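Local coordinates for apical membrane antigen 1-like protein, soluble form (Toxoplasma gondii, PDB 3ZLE) that may take part in host cell invasion, as a sporozoite member of the apicomplexan AMA1 family of surface antigens, at residues I32-G37 / S163-K168. Numbering follows the deposited sequence.
Sequences IFVDLG and SAQLLK
Gln-165 lays its carboxamide against the backbone of Asp-35 and grips that residue from both ends. Its OE1 accepts from Asp-35 N (2.9 Å), and the N-H points almost straight at the oxygen, though the donor lies tilted from the carbonyl plane. In return NE2 donates to Asp-35 O (3.1 Å); it comes from above the plane of that peptide carbonyl, while the acceptor lies in the plane of the Gln-165 amide. A glutamine suits the place because one flat group offers donor and acceptor side by side, much as a neighbouring strand would, and here neither segment is a regular strand. The second NE2 hydrogen turns back to Ser-163 O (3.0 Å), close to the axis of that C=O, and Lys-55 NZ, outside both segments, also bonds OE1, so four bonds fix the rotation of this buried amide. CG lies beside the backbone N (chi1 -68°) and the chain bends at chi2 (145°), which helps turn the amide toward Asp-35. The contact joins two loops of the AMA1 ectodomain, the one leading into strand 38-40 and the long one between strands 156-159 and 187-191. Apolar side chains pack round the amide. Compact, branched Val-34 rests CG2 on Leu-166 CB (3.6 Å), the two side chains crossing at about a right angle; the same CG2 lies 3.9 Å from Gln-165 CB. Leu-36, apolar and so no rival for the amide's bonds, slides past the glutamine in the opposite direction, bringing CD2 to 3.7 Å from NE2. Farther out, Leu-166 CD2 approaches the edge of the Phe-33 ring at CE2 (4.5 Å). Asp-35 sends its short carboxylate away from this contact: OD1 reaches back to Gly-37 N, an Asx turn, while Gly-47 N and Gly-48 N, beyond strand 43-45, bond to OD1 and OD2.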
loop_
_atom_site.group_PDB
_atom_site.type_symbol
_atom_site.label_atom_id
_atom_site.label_comp_id
_atom_site.label_asym_id
_atom_site.label_seq_id
_atom_site.Cartn_x
_atom_site.Cartn_y
_atom_site.Cartn_z
ATOM N N ILE A 32 -6.136 0.140 -2.009
ATOM C CA ILE A 32 -4.849 -0.155 -1.354
ATOM C C ILE A 32 -4.961 -1.492 -0.635
ATOM O O ILE A 32 -4.268 -2.459 -0.998
ATOM C CB ILE A 32 -4.470 0.961 -0.362
ATOM C CG1 ILE A 32 -4.396 2.317 -1.102
ATOM C CG2 ILE A 32 -3.162 0.636 0.339
ATOM C CD1 ILE A 32 -4.473 3.517 -0.193
ATOM N N PHE A 33 -5.964 -1.620 0.243
ATOM C CA PHE A 33 -6.183 -2.906 0.966
ATOM C C PHE A 33 -6.452 -4.012 -0.045
ATOM O O PHE A 33 -5.645 -4.948 -0.194
ATOM C CB PHE A 33 -7.313 -2.789 2.002
ATOM C CG PHE A 33 -7.561 -4.061 2.809
ATOM C CD1 PHE A 33 -6.725 -4.404 3.897
ATOM C CD2 PHE A 33 -8.694 -4.817 2.594
ATOM C CE1 PHE A 33 -6.953 -5.548 4.653
ATOM C CE2 PHE A 33 -8.938 -5.977 3.352
ATOM C CZ PHE A 33 -8.058 -6.343 4.391
ATOM N N VAL A 34 -7.528 -3.854 -0.819
ATOM C CA VAL A 34 -7.728 -4.633 -2.042
ATOM C C VAL A 34 -7.768 -3.700 -3.269
ATOM O O VAL A 34 -8.544 -2.716 -3.316
ATOM C CB VAL A 34 -9.046 -5.411 -1.998
ATOM C CG1 VAL A 34 -9.398 -5.919 -3.403
ATOM C CG2 VAL A 34 -8.953 -6.562 -1.003
ATOM N N ASP A 35 -6.876 -3.971 -4.207
ATOM C CA ASP A 35 -6.710 -3.158 -5.407
ATOM C C ASP A 35 -7.347 -3.829 -6.602
ATOM O O ASP A 35 -6.817 -4.786 -7.154
ATOM C CB ASP A 35 -5.243 -2.918 -5.682
ATOM C CG ASP A 35 -5.013 -2.076 -6.891
ATOM O OD1 ASP A 35 -5.956 -1.981 -7.735
ATOM O OD2 ASP A 35 -3.894 -1.473 -7.002
ATOM N N LEU A 36 -8.488 -3.321 -7.037
ATOM C CA LEU A 36 -9.098 -3.930 -8.208
ATOM C C LEU A 36 -9.658 -2.825 -9.035
ATOM O O LEU A 36 -10.813 -2.858 -9.428
ATOM C CB LEU A 36 -10.176 -4.991 -7.816
ATOM C CG LEU A 36 -9.701 -6.299 -7.179
ATOM C CD1 LEU A 36 -10.886 -7.115 -6.604
ATOM C CD2 LEU A 36 -8.884 -7.171 -8.137
ATOM N N GLY A 37 -8.817 -1.834 -9.310
ATOM C CA GLY A 37 -9.279 -0.575 -9.840
ATOM C C GLY A 37 -9.456 -0.592 -11.348
ATOM O O GLY A 37 -9.853 0.409 -11.933
ATOM N N SER A 163 -5.041 -12.915 -8.760
ATOM C CA SER A 163 -5.129 -11.459 -8.560
ATOM C C SER A 163 -6.141 -11.117 -7.502
ATOM O O SER A 163 -6.250 -9.948 -7.113
ATOM C CB SER A 163 -5.480 -10.737 -9.846
ATOM O OG SER A 163 -6.619 -11.300 -10.463
ATOM N N ALA A 164 -6.976 -12.107 -7.155
ATOM C CA ALA A 164 -7.825 -12.072 -5.959
ATOM C C ALA A 164 -7.024 -11.763 -4.721
ATOM O O ALA A 164 -5.906 -12.260 -4.542
ATOM C CB ALA A 164 -8.556 -13.414 -5.782
ATOM N N GLN A 165 -7.547 -10.875 -3.895
ATOM C CA GLN A 165 -6.851 -10.509 -2.701
ATOM C C GLN A 165 -7.659 -10.821 -1.457
ATOM O O GLN A 165 -7.098 -10.972 -0.378
ATOM C CB GLN A 165 -6.479 -9.030 -2.730
ATOM C CG GLN A 165 -5.440 -8.726 -3.771
ATOM C CD GLN A 165 -5.637 -7.384 -4.400
ATOM O OE1 GLN A 165 -5.326 -6.358 -3.802
ATOM N NE2 GLN A 165 -6.104 -7.378 -5.636
ATOM N N LEU A 166 -8.986 -10.833 -1.587
ATOM C CA LEU A 166 -9.827 -11.034 -0.408
ATOM C C LEU A 166 -10.942 -12.038 -0.652
ATOM O O LEU A 166 -11.797 -11.836 -1.515
ATOM C CB LEU A 166 -10.362 -9.703 0.163
ATOM C CG LEU A 166 -11.508 -9.803 1.183
ATOM C CD1 LEU A 166 -10.958 -10.365 2.487
ATOM C CD2 LEU A 166 -12.162 -8.440 1.439
ATOM N N LEU A 167 -10.926 -13.114 0.122
ATOM C CA LEU A 167 -11.979 -14.140 0.058
ATOM C C LEU A 167 -12.401 -14.488 1.480
ATOM O O LEU A 167 -11.566 -14.887 2.323
ATOM C CB LEU A 167 -11.452 -15.420 -0.673
ATOM C CG LEU A 167 -12.395 -16.635 -0.832
ATOM C CD1 LEU A 167 -13.631 -16.244 -1.642
ATOM C CD2 LEU A 167 -11.690 -17.806 -1.500
ATOM N N LYS A 168 -13.694 -14.443 1.725
ATOM C CA LYS A 168 -14.230 -14.348 3.096
ATOM C C LYS A 168 -15.587 -15.088 3.106
ATOM O O LYS A 168 -16.250 -15.164 2.068
ATOM C CB LYS A 168 -14.426 -12.860 3.402
ATOM C CG LYS A 168 -14.667 -12.473 4.839
ATOM C CD LYS A 168 -14.810 -10.955 4.940
ATOM C CE LYS A 168 -16.049 -10.433 4.206
ATOM N NZ LYS A 168 -16.042 -8.945 4.109
#